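Local atomic coordinates of molybdopterin adenylyltransferase (PDB entry 4LHB), a protein that catalyses the ATP-dependent adenylylation of molybdopterin, a step in the biosynthesis of the molybdenum cofactor. Residues Lys32-Ile36 with Ile55-Ser60; Asp91-Gly97 with Val154-Pro160. One frame throughout, in Å; residues are numbered along the deposited sequence.

Contact 1: Lys32-Ile36 with Ile55-Ser60; sequences KFGVI and IIEELS
F33 and V35 join strand 32-38 to I55, I56, L59 and S60 of helix 51-60, the helix that returns the chain to parallel strand 64-71 in a beta-alpha-beta crossover of the Rossmann-like MoaB/Mog fold. The two short segments run almost antiparallel, at 167°, with axes 9.3 Å apart at their closest. No hydrogen bond links them; the contact is mainly apolar and largely buried.

The F33 ring points at the helix. Its CG sits between the backbone N and the carbonyl carbon (chi1 79°), which carries the ring off the strand and brings it against the turn that carries L59. L59 CB rests over one ring face, offset toward the rim, in a CH-pi contact: it stands 3.7 Å from the centroid of the F33 ring and 3.4 Å from F33 CZ. L59 CD2 continues over the same ring beside F33 CD1, while L59 also packs on L170 of helix 163-184. I56 O lies near the ring plane at the edge, 3.9 Å from F33 CZ, and F33 CZ comes within 3.6 Å of S60 N. Elsewhere the ring of H65, from strand 64-71, meets that of F33. A leucine in place of F33 would probably leave L59 CB without its aromatic face and open a gap beside the L59 turn.

V35, two residues along on the same side of the strand, fits against the preceding turn. With its CG1 opposite the backbone N (chi1 -176°), its two methyls split the work: V35 CG2 meets I56 CG1 at 3.7 Å and I55 CG2 at 3.9 Å, whereas V35 CG1 lies nearest to I55, beside its CG2 and CB. At the outer edge S60 OG makes a weak hydrogen bond of 2.8 Å to I56 O, which S60 N also engages.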
ATOM      1  N   LYS C  32       2.258  32.153  -0.431  1.00 34.35           N
ATOM      2  CA  LYS C  32       1.431  32.287   0.751  1.00 35.32           C
ATOM      3  C   LYS C  32       1.641  31.066   1.644  1.00 35.99           C
ATOM      4  O   LYS C  32       1.892  29.973   1.150  1.00 34.91           O
ATOM      5  CB  LYS C  32      -0.017  32.475   0.338  1.00 34.75           C
ATOM      6  CG  LYS C  32      -0.286  33.859  -0.210  1.00 34.95           C
ATOM      7  CD  LYS C  32      -1.266  33.834  -1.360  1.00 39.93           C
ATOM      8  CE  LYS C  32      -1.810  35.241  -1.648  1.00 44.54           C
ATOM      9  NZ  LYS C  32      -3.075  35.252  -2.447  1.00 46.91           N
ATOM     10  N   PHE C  33       1.591  31.255   2.961  1.00 37.69           N
ATOM     11  CA  PHE C  33       1.669  30.121   3.879  1.00 36.57           C
ATOM     12  C   PHE C  33       0.743  30.091   5.097  1.00 36.35           C
ATOM     13  O   PHE C  33       0.241  31.127   5.572  1.00 37.29           O
ATOM     14  CB  PHE C  33       3.083  29.911   4.341  1.00 35.16           C
ATOM     15  CG  PHE C  33       3.512  30.842   5.395  1.00 36.08           C
ATOM     16  CD1 PHE C  33       3.577  30.428   6.722  1.00 37.94           C
ATOM     17  CD2 PHE C  33       3.890  32.141   5.078  1.00 37.12           C
ATOM     18  CE1 PHE C  33       4.018  31.292   7.720  1.00 37.65           C
ATOM     19  CE2 PHE C  33       4.323  33.011   6.073  1.00 37.45           C
ATOM     20  CZ  PHE C  33       4.394  32.586   7.399  1.00 37.68           C
ATOM     21  N   GLY C  34       0.523  28.853   5.563  1.00 34.09           N
ATOM     22  CA  GLY C  34      -0.296  28.554   6.724  1.00 33.62           C
ATOM     23  C   GLY C  34       0.525  27.790   7.736  1.00 33.03           C
ATOM     24  O   GLY C  34       1.510  27.135   7.393  1.00 28.60           O
ATOM     25  N   VAL C  35       0.123  27.895   8.992  1.00 32.50           N
ATOM     26  CA  VAL C  35       0.764  27.173  10.073  1.00 30.87           C
ATOM     27  C   VAL C  35      -0.339  26.508  10.897  1.00 35.38           C
ATOM     28  O   VAL C  35      -1.417  27.116  11.172  1.00 34.29           O
ATOM     29  CB  VAL C  35       1.538  28.158  10.939  1.00 30.94           C
ATOM     30  CG1 VAL C  35       2.314  27.480  12.041  1.00 29.35           C
ATOM     31  CG2 VAL C  35       2.474  28.958  10.068  1.00 32.79           C
ATOM     32  N   ILE C  36      -0.101  25.251  11.273  1.00 36.22           N
ATOM     33  CA  ILE C  36      -1.037  24.507  12.132  1.00 32.08           C
ATOM     34  C   ILE C  36      -0.242  23.852  13.252  1.00 32.23           C
ATOM     35  O   ILE C  36       0.638  23.038  13.003  1.00 32.83           O
ATOM     36  CB  ILE C  36      -1.812  23.461  11.331  1.00 28.58           C
ATOM     37  CG1 ILE C  36      -2.650  24.145  10.242  1.00 28.57           C
ATOM     38  CG2 ILE C  36      -2.703  22.657  12.260  1.00 29.25           C
ATOM     39  CD1 ILE C  36      -3.089  23.280   9.041  1.00 25.92           C
ATOM     40  N   ILE C  55       7.550  29.643  13.737  1.00 39.23           N
ATOM     41  CA  ILE C  55       7.340  29.346  12.308  1.00 38.80           C
ATOM     42  C   ILE C  55       6.774  30.559  11.589  1.00 40.47           C
ATOM     43  O   ILE C  55       7.214  30.872  10.486  1.00 42.85           O
ATOM     44  CB  ILE C  55       6.420  28.096  12.050  1.00 35.84           C
ATOM     45  CG1 ILE C  55       7.033  26.796  12.608  1.00 37.44           C
ATOM     46  CG2 ILE C  55       6.138  27.841  10.580  1.00 31.88           C
ATOM     47  CD1 ILE C  55       5.983  25.750  12.962  1.00 35.68           C
ATOM     48  N   ILE C  56       5.806  31.235  12.199  1.00 39.58           N
ATOM     49  CA  ILE C  56       5.183  32.394  11.562  1.00 40.77           C
ATOM     50  C   ILE C  56       6.194  33.546  11.429  1.00 42.57           C
ATOM     51  O   ILE C  56       6.209  34.247  10.442  1.00 43.15           O
ATOM     52  CB  ILE C  56       3.946  32.890  12.345  1.00 39.57           C
ATOM     53  CG1 ILE C  56       2.830  31.849  12.311  1.00 37.21           C
ATOM     54  CG2 ILE C  56       3.381  34.207  11.785  1.00 34.05           C
ATOM     55  CD1 ILE C  56       1.839  32.061  13.431  1.00 35.70           C
ATOM     56  N   GLU C  57       7.026  33.731  12.435  1.00 45.88           N
ATOM     57  CA  GLU C  57       8.011  34.788  12.414  1.00 48.64           C
ATOM     58  C   GLU C  57       8.969  34.522  11.287  1.00 50.56           C
ATOM     59  O   GLU C  57       9.140  35.364  10.416  1.00 51.28           O
ATOM     60  CB  GLU C  57       8.773  34.833  13.729  1.00 53.84           C
ATOM     61  CG  GLU C  57       9.483  36.140  14.034  1.00 57.83           C
ATOM     62  CD  GLU C  57      10.160  36.103  15.401  1.00 65.26           C
ATOM     63  OE1 GLU C  57       9.920  37.016  16.222  1.00 72.15           O
ATOM     64  OE2 GLU C  57      10.917  35.138  15.673  1.00 70.41           O
ATOM     65  N   GLU C  58       9.565  33.329  11.290  1.00 50.49           N
ATOM     66  CA  GLU C  58      10.613  32.998  10.346  1.00 46.17           C
ATOM     67  C   GLU C  58      10.170  32.991   8.908  1.00 46.65           C
ATOM     68  O   GLU C  58      10.896  33.462   8.015  1.00 48.48           O
ATOM     69  CB  GLU C  58      11.202  31.663  10.678  1.00 46.58           C
ATOM     70  CG  GLU C  58      12.013  31.712  11.958  1.00 53.28           C
ATOM     71  CD  GLU C  58      13.376  32.377  11.795  1.00 55.39           C
ATOM     72  OE1 GLU C  58      13.833  32.630  10.654  1.00 55.75           O
ATOM     73  OE2 GLU C  58      14.005  32.616  12.834  1.00 64.44           O
ATOM     74  N   LEU C  59       8.979  32.473   8.674  1.00 42.61           N
ATOM     75  CA  LEU C  59       8.529  32.291   7.313  1.00 41.44           C
ATOM     76  C   LEU C  59       7.940  33.556   6.821  1.00 38.19           C
ATOM     77  O   LEU C  59       7.883  33.764   5.611  1.00 34.20           O
ATOM     78  CB  LEU C  59       7.505  31.141   7.185  1.00 42.92           C
ATOM     79  CG  LEU C  59       8.094  29.910   6.521  1.00 44.30           C
ATOM     80  CD1 LEU C  59       9.484  29.671   7.090  1.00 44.70           C
ATOM     81  CD2 LEU C  59       7.183  28.715   6.708  1.00 46.11           C
ATOM     82  N   SER C  60       7.456  34.385   7.740  1.00 37.81           N
ATOM     83  CA  SER C  60       6.938  35.706   7.359  1.00 39.27           C
ATOM     84  C   SER C  60       8.031  36.572   6.691  1.00 39.01           C
ATOM     85  O   SER C  60       7.718  37.508   5.976  1.00 39.07           O
ATOM     86  CB  SER C  60       6.390  36.463   8.577  1.00 40.50           C
ATOM     87  OG  SER C  60       5.023  36.211   8.798  1.00 42.09           O
TER

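Contact 2: Asp91-Gly97 with Val154-Pro160; sequences DVVVTTG and VVVFSLP
The F157 ring receives V92 CG1 at its edge, in the ring plane and 3.8 Å from F157 CE2; the F121 ring meets it with planes at about 60°, and I180 of helix 163-184 packs on it too. Strands 92-96 and 153-159 are parallel neighbours (14° apart) in the central sheet of this Rossmann-like MoaB/Mog fold. V92, V94, F157 and L159 face helix 163-184 and helix 51-60, whereas V93, T95, V156 and S158 lie on the other face, the last three against helix 107-111.

Backbone bonds cross from strand to strand in both directions, V93 O taking F157 N at 2.9 Å and F157 O taking T95 N in turn. Close to these, V94 CG2 touches L159 CD1.

Toward the carboxyl ends hydroxyl groups join the backbone bonds. T95 OG1, placed between its backbone N and carbonyl carbon (chi1 63°), accepts from S158 OG at 2.6 Å and gives its own proton to a water; this water donates to G97 O and L159 O, so it bridges the two strand ends. G97 N also bonds to L159 O. At the backbone angles of G97 a beta carbon would press on the T96 carbonyl O. T95-G97 open the glycine-rich run that in MoaB/Mog relatives belongs to the molybdopterin site; a sulfate, probably from the crystallisation liquor, lies near G97, and such ions often mark pockets. T96 OG1, opposite its backbone N, donates to P160 O at 2.8 Å from above the carbonyl plane.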
ATOM      1  N   ASP C  91       0.129  28.191  -0.359  1.00 32.80           N
ATOM      2  CA  ASP C  91       0.910  27.327  -1.252  1.00 32.21           C
ATOM      3  C   ASP C  91       1.806  26.351  -0.461  1.00 29.15           C
ATOM      4  O   ASP C  91       2.248  25.277  -0.997  1.00 26.02           O
ATOM      5  CB  ASP C  91       1.890  28.177  -2.094  1.00 32.67           C
ATOM      6  CG  ASP C  91       1.202  29.292  -2.867  1.00 37.13           C
ATOM      7  OD1 ASP C  91       0.523  28.974  -3.869  1.00 36.24           O
ATOM      8  OD2 ASP C  91       1.356  30.488  -2.487  1.00 39.79           O
ATOM      9  N   VAL C  92       2.152  26.785   0.748  1.00 22.97           N
ATOM     10  CA  VAL C  92       2.992  26.056   1.676  1.00 23.90           C
ATOM     11  C   VAL C  92       2.246  25.991   3.026  1.00 25.81           C
ATOM     12  O   VAL C  92       1.616  26.960   3.424  1.00 29.37           O
ATOM     13  CB  VAL C  92       4.312  26.773   1.934  1.00 23.08           C
ATOM     14  CG1 VAL C  92       5.162  25.953   2.876  1.00 21.19           C
ATOM     15  CG2 VAL C  92       5.043  27.076   0.629  1.00 21.17           C
ATOM     16  N   VAL C  93       2.270  24.849   3.700  1.00 25.34           N
ATOM     17  CA  VAL C  93       1.621  24.702   4.994  1.00 24.64           C
ATOM     18  C   VAL C  93       2.535  23.904   5.876  1.00 26.22           C
ATOM     19  O   VAL C  93       3.064  22.865   5.471  1.00 29.26           O
ATOM     20  CB  VAL C  93       0.304  23.935   4.917  1.00 25.15           C
ATOM     21  CG1 VAL C  93      -0.200  23.672   6.327  1.00 24.68           C
ATOM     22  CG2 VAL C  93      -0.729  24.679   4.077  1.00 22.72           C
ATOM     23  N   VAL C  94       2.721  24.373   7.097  1.00 27.80           N
ATOM     24  CA  VAL C  94       3.570  23.687   8.006  1.00 27.57           C
ATOM     25  C   VAL C  94       2.874  23.387   9.303  1.00 28.99           C
ATOM     26  O   VAL C  94       2.242  24.234   9.921  1.00 30.90           O
ATOM     27  CB  VAL C  94       4.939  24.353   8.134  1.00 28.95           C
ATOM     28  CG1 VAL C  94       4.955  25.717   7.498  1.00 27.63           C
ATOM     29  CG2 VAL C  94       5.509  24.250   9.532  1.00 28.76           C
ATOM     30  N   THR C  95       2.914  22.112   9.655  1.00 27.71           N
ATOM     31  CA  THR C  95       2.245  21.632  10.832  1.00 25.84           C
ATOM     32  C   THR C  95       3.362  21.418  11.771  1.00 24.98           C
ATOM     33  O   THR C  95       4.436  20.900  11.366  1.00 25.91           O
ATOM     34  CB  THR C  95       1.484  20.308  10.552  1.00 25.12           C
ATOM     35  OG1 THR C  95       2.413  19.246  10.171  1.00 22.47           O
ATOM     36  CG2 THR C  95       0.496  20.564   9.447  1.00 20.73           C
ATOM     37  N   THR C  96       3.117  21.776  13.020  1.00 25.69           N
ATOM     38  CA  THR C  96       3.990  21.341  14.100  1.00 28.86           C
ATOM     39  C   THR C  96       3.265  20.503  15.162  1.00 29.97           C
ATOM     40  O   THR C  96       2.223  20.885  15.657  1.00 32.36           O
ATOM     41  CB  THR C  96       4.688  22.534  14.768  1.00 29.50           C
ATOM     42  OG1 THR C  96       5.436  22.038  15.887  1.00 32.41           O
ATOM     43  CG2 THR C  96       3.684  23.639  15.187  1.00 25.51           C
ATOM     44  N   GLY C  97       3.837  19.368  15.523  1.00 32.50           N
ATOM     45  CA  GLY C  97       3.222  18.472  16.519  1.00 33.06           C
ATOM     46  C   GLY C  97       2.471  17.259  15.927  1.00 32.78           C
ATOM     47  O   GLY C  97       1.959  17.301  14.800  1.00 35.47           O
ATOM     48  N   VAL C 154       0.383  22.314  -3.632  1.00 26.13           N
ATOM     49  CA  VAL C 154       0.577  22.762  -2.244  1.00 24.17           C
ATOM     50  C   VAL C 154       1.672  21.948  -1.615  1.00 23.57           C
ATOM     51  O   VAL C 154       1.759  20.766  -1.854  1.00 24.11           O
ATOM     52  CB  VAL C 154      -0.710  22.690  -1.396  1.00 23.91           C
ATOM     53  CG1 VAL C 154      -0.438  23.140   0.028  1.00 20.46           C
ATOM     54  CG2 VAL C 154      -1.799  23.583  -1.996  1.00 24.32           C
ATOM     55  N   VAL C 155       2.527  22.575  -0.821  1.00 23.69           N
ATOM     56  CA  VAL C 155       3.654  21.859  -0.263  1.00 23.44           C
ATOM     57  C   VAL C 155       3.348  21.831   1.206  1.00 25.05           C
ATOM     58  O   VAL C 155       3.029  22.873   1.784  1.00 25.31           O
ATOM     59  CB  VAL C 155       5.023  22.573  -0.501  1.00 22.92           C
ATOM     60  CG1 VAL C 155       6.187  21.820   0.161  1.00 20.84           C
ATOM     61  CG2 VAL C 155       5.290  22.692  -1.992  1.00 24.05           C
ATOM     62  N   VAL C 156       3.452  20.652   1.810  1.00 24.14           N
ATOM     63  CA  VAL C 156       3.162  20.505   3.232  1.00 24.66           C
ATOM     64  C   VAL C 156       4.386  19.914   3.904  1.00 24.53           C
ATOM     65  O   VAL C 156       4.948  18.956   3.418  1.00 26.59           O
ATOM     66  CB  VAL C 156       1.902  19.602   3.483  1.00 24.97           C
ATOM     67  CG1 VAL C 156       1.590  19.509   4.998  1.00 21.72           C
ATOM     68  CG2 VAL C 156       0.723  20.101   2.626  1.00 20.25           C
ATOM     69  N   PHE C 157       4.836  20.577   4.954  1.00 24.81           N
ATOM     70  CA  PHE C 157       5.911  20.134   5.776  1.00 26.59           C
ATOM     71  C   PHE C 157       5.254  19.779   7.138  1.00 28.74           C
ATOM     72  O   PHE C 157       4.415  20.553   7.680  1.00 28.08           O
ATOM     73  CB  PHE C 157       6.897  21.303   5.993  1.00 27.31           C
ATOM     74  CG  PHE C 157       7.620  21.746   4.752  1.00 27.38           C
ATOM     75  CD1 PHE C 157       8.762  21.085   4.318  1.00 26.90           C
ATOM     76  CD2 PHE C 157       7.179  22.845   4.028  1.00 27.41           C
ATOM     77  CE1 PHE C 157       9.407  21.500   3.157  1.00 26.50           C
ATOM     78  CE2 PHE C 157       7.846  23.272   2.888  1.00 26.01           C
ATOM     79  CZ  PHE C 157       8.938  22.596   2.442  1.00 24.02           C
ATOM     80  N   SER C 158       5.641  18.649   7.705  1.00 26.96           N
ATOM     81  CA  SER C 158       5.156  18.293   9.029  1.00 25.52           C
ATOM     82  C   SER C 158       6.324  18.058   9.910  1.00 25.55           C
ATOM     83  O   SER C 158       7.163  17.198   9.661  1.00 25.26           O
ATOM     84  CB  SER C 158       4.224  17.072   8.983  1.00 25.07           C
ATOM     85  OG  SER C 158       3.030  17.500   8.339  1.00 25.79           O
ATOM     86  N   LEU C 159       6.363  18.862  10.961  1.00 29.35           N
ATOM     87  CA  LEU C 159       7.482  18.924  11.873  1.00 30.81           C
ATOM     88  C   LEU C 159       7.074  18.464  13.263  1.00 29.07           C
ATOM     89  O   LEU C 159       5.890  18.512  13.588  1.00 28.83           O
ATOM     90  CB  LEU C 159       7.928  20.383  11.947  1.00 31.06           C
ATOM     91  CG  LEU C 159       8.264  21.088  10.639  1.00 29.25           C
ATOM     92  CD1 LEU C 159       8.565  22.550  10.988  1.00 28.92           C
ATOM     93  CD2 LEU C 159       9.454  20.408   9.988  1.00 28.45           C
ATOM     94  N   PRO C 160       8.050  18.011  14.067  1.00 30.09           N
ATOM     95  CA  PRO C 160       7.783  17.724  15.471  1.00 30.81           C
ATOM     96  C   PRO C 160       7.423  18.968  16.228  1.00 31.23           C
ATOM     97  O   PRO C 160       7.445  20.064  15.684  1.00 36.63           O
ATOM     98  CB  PRO C 160       9.110  17.161  16.008  1.00 29.73           C
ATOM     99  CG  PRO C 160       9.825  16.649  14.808  1.00 31.52           C
ATOM    100  CD  PRO C 160       9.373  17.498  13.646  1.00 31.96           C
TER
HETATM  101  O   HOH W   1       3.210  18.291  12.328  1.00 24.80           O

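Both contacts hold the same sheet. Strand 32-38 is the next strand to 92-96, and a probable hydrogen bond of 2.8 Å from T96 N to I36 O joins contact 1 to contact 2. Contact 2 lies almost at the centre of the chain and is strand against strand, bound mainly through backbone amides and ending in hydroxyls and a water. Contact 1 lies farther out, fastening a helix onto the sheet mainly by apolar side chains, without hydrogen bonds across it, with S60 exposed at its margin. The layers interlock: I55 and L59 of contact 1 also touch V94 of contact 2, so one helix spans two adjacent strands.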